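GMP reductase (Trypanosoma brucei brucei, PDB 6JIG) probably catalyses the NADPH-dependent reductive deamination of GMP to IMP, and binds guanine nucleotides in its cystathionine-beta-synthase (CBS) domains as well as in its catalytic barrel. Local coordinates at residues K121-V124 and G125-C129; V170-N174 and T175-L179; V207-S210 and D211-L215; G438-G441 and P442-Q446. The protein carries 1 engineered substitution. All coordinates share one frame; numbering follows the deposited sequence.

Contact 1: K121-V124 and G125-C129; sequences KGRV and GGVGC. With 5GP (guanosine-5'-monophosphate), chain C.
The carbonyl oxygen of G126 takes the side chain of R123 in a short bond, 2.7 Å from NH1 to O, with an N-H...O angle of 160°. The oxygen lies almost in the guanidinium plane, at the edge of the group. R123 is extended from CG to NE, with CG anti to the backbone N (chi1 177°). The backbones of the same two residues close a type II beta turn, in which G126 N donates to R123 O at 2.8 Å, so main chain and side chain of R123 both hold G126. One face of the guanidinium turns to the nucleotide, with the ribose O4' of GMP lying 2.9 Å above its plane, offset toward the rim. Beyond the turn V127 lays CG1 against the guanine, 3.5 Å from C5, and C129 O accepts a weak bond from the guanine N2. R123 NE donates to A94 O. This loop between helix 111-118 and strand 129-133 belongs to a CBS domain, and R123 also takes part in binding GTP. With its edge engaged by protein carbonyls, the guanidinium is fixed in rotation and presents its face to the sugar.

Contact 2: V170-N174 and T175-L179; sequences VVSTN and TSISL
Two small turn motifs follow one another where N174 meets S176 and I177: an ST turn running into a type I beta turn, just ahead of helix 179-189 in a CBS domain. Among the hydrogen bonds, the backbone one that closes the beta turn is long, with I177 N 3.2 Å from N174 O. The side chain of N174 reinforces it with an Asx turn set within the beta turn. Its CG is anti to the backbone N (chi1 -173°), which swings the amide over the turn and brings OD1 to 2.8 Å from S176 N. That N-H approaches tilted 34° from the plane of the amide carbonyl. The first residue of the turn thus accepts through both its backbone and its side-chain oxygen. One step earlier, S172 OG accepts from N174 N at 3.0 Å and an angle of 166°, the nearly straight bond that defines the ST turn. A water joins the two segments, donating to T173 O and lying 2.8 Å from T175 OG1. S178 is the N-cap of the helix, its OG bonded to E181 N.

Van der Waals contact is sparser. I177 rests CB beneath the N174 amide, 3.9 Å from CG; its side chain also packs on V182 and L185 of the following helix. Back across the loop, the far end of I177 reaches the ST turn, with CD1 4.0 Å from S172 OG.

Contact 3: V207-S210 and D211-L215; sequences VTLS and DVVKL. With 5GP (guanosine-5'-monophosphate), chain C.
A capped helix start forms part of a nucleotide pocket here: strand 203-208 of a CBS domain runs directly into helix 209-216, and T208 and D211 meet across the junction. T208 is the N-cap. Its OG1 accepts from D211 N at 3.3 Å, and the same hydroxyl gives a weak bond to D211 OD2. With OG1 between the backbone N and the carbonyl carbon (chi1 72°), the hydroxyl is held over the first turn, where it can serve both atoms. The carboxylate of D211 is in turn directed at the ribose of GMP. OD2 lies a very short 2.5 Å from O2', and OD1 stands 2.7 Å from O3'. A water bridges T208 N and D211 OD2, so T208, itself a pocket residue, helps to position the carboxylate that grips the ribose, through the capping bond, the weak hydroxyl bond and the water. OD1 has a weak additional partner in S96 N.

On the phosphate, S210 OG donates to O1P at 2.8 Å. K214, one turn further along, brings NZ into the neighbourhood of O3'. The helix itself is regular from its first residue, V212 N donating to T208 O and V213 N to L209 O with an N-H...O angle of 170°.

Apolar side chains fill in behind. L209 packs CD1 on V213 CG2, and both residues also touch the second subunit, where H148 and K151 meet them. V207 and V212 cross at about a right angle, with V207 CG1 3.8 Å from V212 CG2.

Contact 4: G438-G441 and P442-Q446; sequences GPVG and PIVRQ
R445 lays its guanidinium flat over the backbone of G441, one turn back, so that G441 C sits 3.7 Å above the centre of the group. CG is anti to the carbonyl carbon, and a bend at chi3 (-138°) turns the flat end over the preceding turn. Its charge has a partner beyond the helix, NH2 forming a salt bridge to E69. Because G441 has no side chain, the guanidinium can come directly over the peptide carbon.

P439 and P442 meet as two rings crossing at about a right angle, P439 CG lying 4.0 Å from P442 CD. The second proline brings no backbone N-H, which does no harm in the first turn of a helix, where such groups have no carbonyl of the preceding turn to reach. This is the start of helix 440-457 in the catalytic TIM-barrel domain, and the regular i+4 to i bonding is in place here. V444 N donates to V440 O at 2.9 Å, nearly along the C=O axis, and R445 N reaches G441 O at the same distance. Ahead of these, V440 N is taken by E382 OE1.

On the buried side V440 and V444 lie side by side and point the same way, their CG2 methyls 4.0 Å apart. Both press on helix 60-68, V440 against M62 and A65, V444 against M66. I443 instead turns back over the loop, its CD1 3.7 Å from P439 O.

In the fold
Contacts 1 and 3 are two walls of one pocket: their nearest atoms remain about 5 Å apart, and the same GMP spans them, with contact 1 lining guanine and ribose and passing beside the phosphate at G128, and contact 3 gripping ribose and phosphate. R93 and R103 help complete this site. Contact 2 is behind contact 3, with the side chain of I177 about 13 Å from a bound GMP, and touches it directly: L179 CD1 packs 3.8 Å from V212 CG1. Contact 4 stands apart in the catalytic barrel, its centre about 24 Å from those of contacts 1 and 3, and the side chain of I443 is about 10 Å from that of N375 in the barrel's own GMP site.

Contact 1: K121-V124 and G125-C129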
loop_
_atom_site.group_PDB
_atom_site.type_symbol
_atom_site.label_atom_id
_atom_site.label_comp_id
_atom_site.label_asym_id
_atom_site.label_seq_id
_atom_site.Cartn_x
_atom_site.Cartn_y
_atom_site.Cartn_z
ATOM N N LYS A 121 23.866 -36.405 -25.598
ATOM C CA LYS A 121 22.900 -36.037 -24.566
ATOM C C LYS A 121 23.049 -36.851 -23.284
ATOM O O LYS A 121 22.342 -36.566 -22.310
ATOM C CB LYS A 121 21.480 -36.181 -25.112
ATOM N N GLY A 122 23.950 -37.835 -23.245
ATOM C CA GLY A 122 24.158 -38.644 -22.055
ATOM C C GLY A 122 24.961 -37.985 -20.956
ATOM O O GLY A 122 25.080 -38.553 -19.865
ATOM N N ARG A 123 25.527 -36.813 -21.221
ATOM C CA ARG A 123 26.249 -36.042 -20.222
ATOM C C ARG A 123 25.912 -34.584 -20.452
ATOM O O ARG A 123 25.938 -34.114 -21.594
ATOM C CB ARG A 123 27.769 -36.261 -20.316
ATOM C CG ARG A 123 28.583 -35.412 -19.334
ATOM C CD ARG A 123 30.093 -35.684 -19.427
ATOM N NE ARG A 123 30.798 -34.901 -18.421
ATOM C CZ ARG A 123 31.243 -33.669 -18.618
ATOM N NH1 ARG A 123 31.092 -33.096 -19.809
ATOM N NH2 ARG A 123 31.847 -33.014 -17.630
ATOM N N VAL A 124 25.593 -33.868 -19.377
ATOM C CA VAL A 124 25.340 -32.439 -19.505
ATOM C C VAL A 124 26.633 -31.745 -19.901
ATOM O O VAL A 124 27.661 -31.877 -19.224
ATOM C CB VAL A 124 24.769 -31.868 -18.200
ATOM C CG1 VAL A 124 24.651 -30.352 -18.299
ATOM C CG2 VAL A 124 23.421 -32.503 -17.904
ATOM N N GLY A 125 26.588 -31.001 -20.999
ATOM C CA GLY A 125 27.786 -30.453 -21.593
ATOM C C GLY A 125 28.435 -31.338 -22.642
ATOM O O GLY A 125 29.455 -30.938 -23.215
ATOM N N GLY A 126 27.870 -32.515 -22.929
ATOM C CA GLY A 126 28.517 -33.403 -23.889
ATOM C C GLY A 126 29.833 -33.980 -23.368
ATOM O O GLY A 126 30.101 -34.025 -22.166
ATOM N N VAL A 127 30.664 -34.441 -24.309
ATOM C CA VAL A 127 31.964 -35.018 -23.995
ATOM C C VAL A 127 33.024 -34.288 -24.812
ATOM O O VAL A 127 32.726 -33.613 -25.798
ATOM C CB VAL A 127 32.011 -36.543 -24.253
ATOM C CG1 VAL A 127 30.952 -37.264 -23.408
ATOM C CG2 VAL A 127 31.797 -36.846 -25.729
ATOM N N GLY A 128 34.276 -34.409 -24.377
ATOM C CA GLY A 128 35.331 -33.608 -24.968
ATOM C C GLY A 128 36.136 -34.318 -26.035
ATOM O O GLY A 128 36.853 -33.686 -26.812
ATOM N N CYS A 129 36.020 -35.633 -26.097
ATOM C CA CYS A 129 36.741 -36.362 -27.114
ATOM C C CYS A 129 35.931 -37.588 -27.495
ATOM O O CYS A 129 35.048 -38.036 -26.757
ATOM C CB CYS A 129 38.165 -36.698 -26.630
ATOM S SG CYS A 129 38.321 -38.211 -25.695
HETATM P P 5GP C . 36.501 -32.836 -21.449
HETATM O O1P 5GP C . 37.908 -32.434 -21.072
HETATM O O2P 5GP C . 36.401 -34.138 -22.216
HETATM O O3P 5GP C . 35.543 -31.717 -21.811
HETATM O "O5'" 5GP C . 35.881 -33.368 -20.093
HETATM C "C5'" 5GP C . 35.506 -34.724 -20.031
HETATM C "C4'" 5GP C . 34.555 -34.982 -18.907
HETATM O "O4'" 5GP C . 33.434 -35.742 -19.449
HETATM C "C3'" 5GP C . 35.182 -35.845 -17.815
HETATM O "O3'" 5GP C . 34.679 -35.484 -16.528
HETATM C "C2'" 5GP C . 34.734 -37.247 -18.214
HETATM O "O2'" 5GP C . 34.732 -38.206 -17.180
HETATM C "C1'" 5GP C . 33.336 -36.977 -18.773
HETATM N N9 5GP C . 32.907 -38.017 -19.705
HETATM C C8 5GP C . 31.910 -38.882 -19.462
HETATM N N7 5GP C . 31.812 -39.749 -20.486
HETATM C C5 5GP C . 32.788 -39.443 -21.376
HETATM C C6 5GP C . 33.158 -39.995 -22.595
HETATM O O6 5GP C . 32.533 -40.974 -23.051
HETATM N N1 5GP C . 34.186 -39.467 -23.270
HETATM C C2 5GP C . 34.861 -38.410 -22.793
HETATM N N2 5GP C . 35.897 -37.921 -23.524
HETATM N N3 5GP C . 34.519 -37.837 -21.598
HETATM C C4 5GP C . 33.484 -38.347 -20.878
#

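Contact 2: V170-N174 and T175-L179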
loop_
_atom_site.group_PDB
_atom_site.type_symbol
_atom_site.label_atom_id
_atom_site.label_comp_id
_atom_site.label_asym_id
_atom_site.label_seq_id
_atom_site.Cartn_x
_atom_site.Cartn_y
_atom_site.Cartn_z
ATOM N N VAL A 170 49.205 -41.970 -26.303
ATOM C CA VAL A 170 49.662 -42.659 -25.100
ATOM C C VAL A 170 48.547 -43.595 -24.657
ATOM O O VAL A 170 47.433 -43.148 -24.346
ATOM C CB VAL A 170 50.034 -41.662 -23.991
ATOM C CG1 VAL A 170 50.456 -42.389 -22.717
ATOM C CG2 VAL A 170 51.143 -40.744 -24.468
ATOM N N VAL A 171 48.829 -44.896 -24.666
ATOM C CA VAL A 171 47.827 -45.924 -24.427
ATOM C C VAL A 171 48.349 -46.866 -23.352
ATOM O O VAL A 171 49.557 -47.081 -23.224
ATOM C CB VAL A 171 47.492 -46.683 -25.729
ATOM C CG1 VAL A 171 46.380 -47.678 -25.507
ATOM C CG2 VAL A 171 47.097 -45.695 -26.828
ATOM N N SER A 172 47.432 -47.412 -22.555
ATOM C CA SER A 172 47.803 -48.295 -21.458
ATOM C C SER A 172 47.000 -49.582 -21.573
ATOM O O SER A 172 45.940 -49.614 -22.204
ATOM C CB SER A 172 47.579 -47.596 -20.099
ATOM O OG SER A 172 47.811 -48.446 -18.990
ATOM N N THR A 173 47.540 -50.661 -20.999
ATOM C CA THR A 173 46.801 -51.905 -20.846
ATOM C C THR A 173 46.508 -52.209 -19.383
ATOM O O THR A 173 46.064 -53.316 -19.065
ATOM C CB THR A 173 47.555 -53.090 -21.480
ATOM O OG1 THR A 173 48.910 -53.104 -21.012
ATOM C CG2 THR A 173 47.546 -52.992 -22.993
ATOM N N ASN A 174 46.759 -51.257 -18.488
ATOM C CA ASN A 174 46.613 -51.480 -17.053
ATOM C C ASN A 174 45.190 -51.107 -16.655
ATOM O O ASN A 174 44.883 -49.932 -16.446
ATOM C CB ASN A 174 47.645 -50.678 -16.271
ATOM C CG ASN A 174 47.641 -51.006 -14.791
ATOM O OD1 ASN A 174 46.740 -51.680 -14.298
ATOM N ND2 ASN A 174 48.653 -50.540 -14.077
ATOM N N THR A 175 44.324 -52.112 -16.538
ATOM C CA THR A 175 42.961 -51.890 -16.065
ATOM C C THR A 175 42.893 -51.575 -14.573
ATOM O O THR A 175 41.813 -51.242 -14.073
ATOM C CB THR A 175 42.092 -53.104 -16.385
ATOM O OG1 THR A 175 42.738 -54.291 -15.905
ATOM C CG2 THR A 175 41.860 -53.218 -17.894
ATOM N N SER A 176 44.009 -51.658 -13.852
ATOM C CA SER A 176 44.083 -51.287 -12.447
ATOM C C SER A 176 44.927 -50.049 -12.234
ATOM O O SER A 176 45.409 -49.822 -11.119
ATOM C CB SER A 176 44.642 -52.439 -11.613
ATOM O OG SER A 176 43.756 -53.531 -11.642
ATOM N N ILE A 177 45.142 -49.256 -13.289
ATOM C CA ILE A 177 46.093 -48.158 -13.205
ATOM C C ILE A 177 45.715 -47.240 -12.051
ATOM O O ILE A 177 44.531 -46.991 -11.787
ATOM C CB ILE A 177 46.158 -47.406 -14.545
ATOM C CG1 ILE A 177 47.303 -46.396 -14.547
ATOM C CG2 ILE A 177 44.840 -46.694 -14.834
ATOM C CD1 ILE A 177 47.680 -45.935 -15.943
ATOM N N SER A 178 46.721 -46.763 -11.332
ATOM C CA SER A 178 46.497 -45.872 -10.210
ATOM C C SER A 178 46.413 -44.430 -10.696
ATOM O O SER A 178 46.723 -44.114 -11.846
ATOM C CB SER A 178 47.608 -46.029 -9.174
ATOM O OG SER A 178 48.773 -45.328 -9.583
ATOM N N LEU A 179 45.972 -43.548 -9.800
ATOM C CA LEU A 179 45.935 -42.127 -10.126
ATOM C C LEU A 179 47.342 -41.574 -10.309
ATOM O O LEU A 179 47.583 -40.753 -11.202
ATOM C CB LEU A 179 45.184 -41.350 -9.039
ATOM C CG LEU A 179 45.201 -39.825 -9.215
ATOM C CD1 LEU A 179 44.459 -39.439 -10.485
ATOM C CD2 LEU A 179 44.601 -39.110 -8.019
HETATM O O HOH W 1 44.804 -55.660 -17.223
#

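Contact 3: V207-S210 and D211-L215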
loop_
_atom_site.group_PDB
_atom_site.type_symbol
_atom_site.label_atom_id
_atom_site.label_comp_id
_atom_site.label_asym_id
_atom_site.label_seq_id
_atom_site.Cartn_x
_atom_site.Cartn_y
_atom_site.Cartn_z
ATOM N N VAL A 207 40.795 -42.569 -19.558
ATOM C CA VAL A 207 41.113 -41.660 -18.462
ATOM C C VAL A 207 41.464 -40.307 -19.064
ATOM O O VAL A 207 42.287 -40.228 -19.984
ATOM C CB VAL A 207 42.264 -42.187 -17.587
ATOM C CG1 VAL A 207 42.383 -41.345 -16.316
ATOM C CG2 VAL A 207 42.052 -43.660 -17.250
ATOM N N THR A 208 40.836 -39.246 -18.556
ATOM C CA THR A 208 41.043 -37.902 -19.073
ATOM C C THR A 208 41.740 -37.024 -18.045
ATOM O O THR A 208 41.585 -37.202 -16.831
ATOM C CB THR A 208 39.720 -37.235 -19.469
ATOM O OG1 THR A 208 38.989 -36.903 -18.286
ATOM C CG2 THR A 208 38.893 -38.161 -20.309
ATOM N N LEU A 209 42.494 -36.054 -18.558
ATOM C CA LEU A 209 43.181 -35.102 -17.698
ATOM C C LEU A 209 42.198 -34.347 -16.815
ATOM O O LEU A 209 42.493 -34.073 -15.644
ATOM C CB LEU A 209 43.994 -34.134 -18.556
ATOM C CG LEU A 209 44.623 -32.913 -17.905
ATOM C CD1 LEU A 209 45.628 -33.336 -16.841
ATOM C CD2 LEU A 209 45.283 -32.052 -18.962
ATOM N N SER A 210 41.024 -33.999 -17.360
ATOM C CA SER A 210 40.023 -33.276 -16.571
ATOM C C SER A 210 39.678 -34.032 -15.299
ATOM O O SER A 210 39.575 -33.441 -14.220
ATOM C CB SER A 210 38.750 -33.048 -17.397
ATOM O OG SER A 210 39.006 -32.232 -18.522
ATOM N N ASP A 211 39.468 -35.340 -15.420
ATOM C CA ASP A 211 39.126 -36.159 -14.263
ATOM C C ASP A 211 40.307 -36.289 -13.313
ATOM O O ASP A 211 40.134 -36.266 -12.092
ATOM C CB ASP A 211 38.668 -37.538 -14.725
ATOM C CG ASP A 211 37.295 -37.519 -15.351
ATOM O OD1 ASP A 211 36.424 -36.774 -14.857
ATOM O OD2 ASP A 211 37.071 -38.264 -16.327
ATOM N N VAL A 212 41.513 -36.440 -13.860
ATOM C CA VAL A 212 42.706 -36.556 -13.025
ATOM C C VAL A 212 42.913 -35.285 -12.219
ATOM O O VAL A 212 43.188 -35.329 -11.013
ATOM C CB VAL A 212 43.936 -36.882 -13.894
ATOM C CG1 VAL A 212 45.215 -36.724 -13.088
ATOM C CG2 VAL A 212 43.822 -38.297 -14.467
ATOM N N VAL A 213 42.779 -34.127 -12.869
ATOM C CA VAL A 213 42.939 -32.859 -12.158
ATOM C C VAL A 213 41.948 -32.762 -11.004
ATOM O O VAL A 213 42.310 -32.377 -9.887
ATOM C CB VAL A 213 42.792 -31.681 -13.138
ATOM C CG1 VAL A 213 42.523 -30.377 -12.391
ATOM C CG2 VAL A 213 44.036 -31.561 -13.989
ATOM N N LYS A 214 40.688 -33.123 -11.248
ATOM C CA LYS A 214 39.683 -33.073 -10.188
ATOM C C LYS A 214 40.061 -33.982 -9.020
ATOM O O LYS A 214 39.941 -33.590 -7.853
ATOM C CB LYS A 214 38.313 -33.466 -10.741
ATOM C CG LYS A 214 37.642 -32.406 -11.601
ATOM C CD LYS A 214 36.317 -32.926 -12.149
ATOM C CE LYS A 214 35.646 -31.911 -13.077
ATOM N NZ LYS A 214 34.843 -32.619 -14.128
ATOM N N LEU A 215 40.497 -35.211 -9.318
ATOM C CA LEU A 215 40.834 -36.161 -8.260
ATOM C C LEU A 215 42.083 -35.742 -7.499
ATOM O O LEU A 215 42.240 -36.089 -6.321
ATOM C CB LEU A 215 41.014 -37.554 -8.855
ATOM C CG LEU A 215 39.691 -38.134 -9.343
ATOM C CD1 LEU A 215 39.911 -39.265 -10.329
ATOM C CD2 LEU A 215 38.862 -38.596 -8.150
HETATM P P 5GP C . 36.501 -32.836 -21.449
HETATM O O1P 5GP C . 37.908 -32.434 -21.072
HETATM O O2P 5GP C . 36.401 -34.138 -22.216
HETATM O O3P 5GP C . 35.543 -31.717 -21.811
HETATM O "O5'" 5GP C . 35.881 -33.368 -20.093
HETATM C "C5'" 5GP C . 35.506 -34.724 -20.031
HETATM C "C4'" 5GP C . 34.555 -34.982 -18.907
HETATM O "O4'" 5GP C . 33.434 -35.742 -19.449
HETATM C "C3'" 5GP C . 35.182 -35.845 -17.815
HETATM O "O3'" 5GP C . 34.679 -35.484 -16.528
HETATM C "C2'" 5GP C . 34.734 -37.247 -18.214
HETATM O "O2'" 5GP C . 34.732 -38.206 -17.180
HETATM C "C1'" 5GP C . 33.336 -36.977 -18.773
HETATM N N9 5GP C . 32.907 -38.017 -19.705
HETATM C C8 5GP C . 31.910 -38.882 -19.462
HETATM N N7 5GP C . 31.812 -39.749 -20.486
HETATM C C5 5GP C . 32.788 -39.443 -21.376
HETATM C C6 5GP C . 33.158 -39.995 -22.595
HETATM O O6 5GP C . 32.533 -40.974 -23.051
HETATM N N1 5GP C . 34.186 -39.467 -23.270
HETATM C C2 5GP C . 34.861 -38.410 -22.793
HETATM N N2 5GP C . 35.897 -37.921 -23.524
HETATM N N3 5GP C . 34.519 -37.837 -21.598
HETATM C C4 5GP C . 33.484 -38.347 -20.878
HETATM O O HOH W 2 38.897 -40.101 -16.632
#

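Contact 4: G438-G441 and P442-Q446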
loop_
_atom_site.group_PDB
_atom_site.type_symbol
_atom_site.label_atom_id
_atom_site.label_comp_id
_atom_site.label_asym_id
_atom_site.label_seq_id
_atom_site.Cartn_x
_atom_site.Cartn_y
_atom_site.Cartn_z
ATOM N N GLY A 438 20.966 -17.446 -8.846
ATOM C CA GLY A 438 22.285 -17.670 -9.400
ATOM C C GLY A 438 22.738 -19.104 -9.209
ATOM O O GLY A 438 21.939 -19.981 -8.878
ATOM N N PRO A 439 24.028 -19.377 -9.415
ATOM C CA PRO A 439 24.521 -20.749 -9.241
ATOM C C PRO A 439 24.428 -21.202 -7.791
ATOM O O PRO A 439 24.582 -20.407 -6.857
ATOM C CB PRO A 439 25.979 -20.665 -9.707
ATOM C CG PRO A 439 26.341 -19.222 -9.560
ATOM C CD PRO A 439 25.089 -18.459 -9.858
ATOM N N VAL A 440 24.186 -22.506 -7.614
ATOM C CA VAL A 440 23.923 -23.052 -6.281
ATOM C C VAL A 440 25.207 -23.163 -5.459
ATOM O O VAL A 440 25.158 -23.133 -4.225
ATOM C CB VAL A 440 23.209 -24.416 -6.385
ATOM C CG1 VAL A 440 24.180 -25.496 -6.771
ATOM C CG2 VAL A 440 22.541 -24.784 -5.063
ATOM N N GLY A 441 26.361 -23.287 -6.111
ATOM C CA GLY A 441 27.630 -23.442 -5.427
ATOM C C GLY A 441 27.934 -22.386 -4.377
ATOM O O GLY A 441 28.159 -22.699 -3.203
ATOM N N PRO A 442 27.963 -21.112 -4.778
ATOM C CA PRO A 442 28.224 -20.051 -3.787
ATOM C C PRO A 442 27.198 -20.016 -2.666
ATOM O O PRO A 442 27.544 -19.674 -1.526
ATOM C CB PRO A 442 28.183 -18.762 -4.622
ATOM C CG PRO A 442 28.457 -19.200 -6.030
ATOM C CD PRO A 442 27.872 -20.585 -6.154
ATOM N N ILE A 443 25.943 -20.350 -2.964
ATOM C CA ILE A 443 24.903 -20.371 -1.938
ATOM C C ILE A 443 25.180 -21.467 -0.919
ATOM O O ILE A 443 25.083 -21.243 0.297
ATOM C CB ILE A 443 23.525 -20.541 -2.598
ATOM C CG1 ILE A 443 23.096 -19.236 -3.259
ATOM C CG2 ILE A 443 22.486 -20.958 -1.583
ATOM C CD1 ILE A 443 22.081 -19.445 -4.328
ATOM N N VAL A 444 25.554 -22.662 -1.396
ATOM C CA VAL A 444 25.895 -23.767 -0.502
ATOM C C VAL A 444 27.106 -23.413 0.349
ATOM O O VAL A 444 27.140 -23.701 1.554
ATOM C CB VAL A 444 26.134 -25.057 -1.316
ATOM C CG1 VAL A 444 26.813 -26.109 -0.462
ATOM C CG2 VAL A 444 24.821 -25.596 -1.864
ATOM N N ARG A 445 28.113 -22.773 -0.256
ATOM C CA ARG A 445 29.321 -22.421 0.485
ATOM C C ARG A 445 29.020 -21.420 1.595
ATOM O O ARG A 445 29.573 -21.522 2.696
ATOM C CB ARG A 445 30.394 -21.873 -0.469
ATOM C CG ARG A 445 31.099 -22.944 -1.322
ATOM C CD ARG A 445 32.007 -22.313 -2.410
ATOM N NE ARG A 445 31.885 -23.026 -3.681
ATOM C CZ ARG A 445 31.626 -22.449 -4.855
ATOM N NH1 ARG A 445 31.469 -21.129 -4.936
ATOM N NH2 ARG A 445 31.536 -23.195 -5.953
ATOM N N GLN A 446 28.130 -20.456 1.332
ATOM C CA GLN A 446 27.734 -19.503 2.366
ATOM C C GLN A 446 26.958 -20.186 3.487
ATOM O O GLN A 446 27.156 -19.863 4.666
ATOM C CB GLN A 446 26.911 -18.371 1.752
#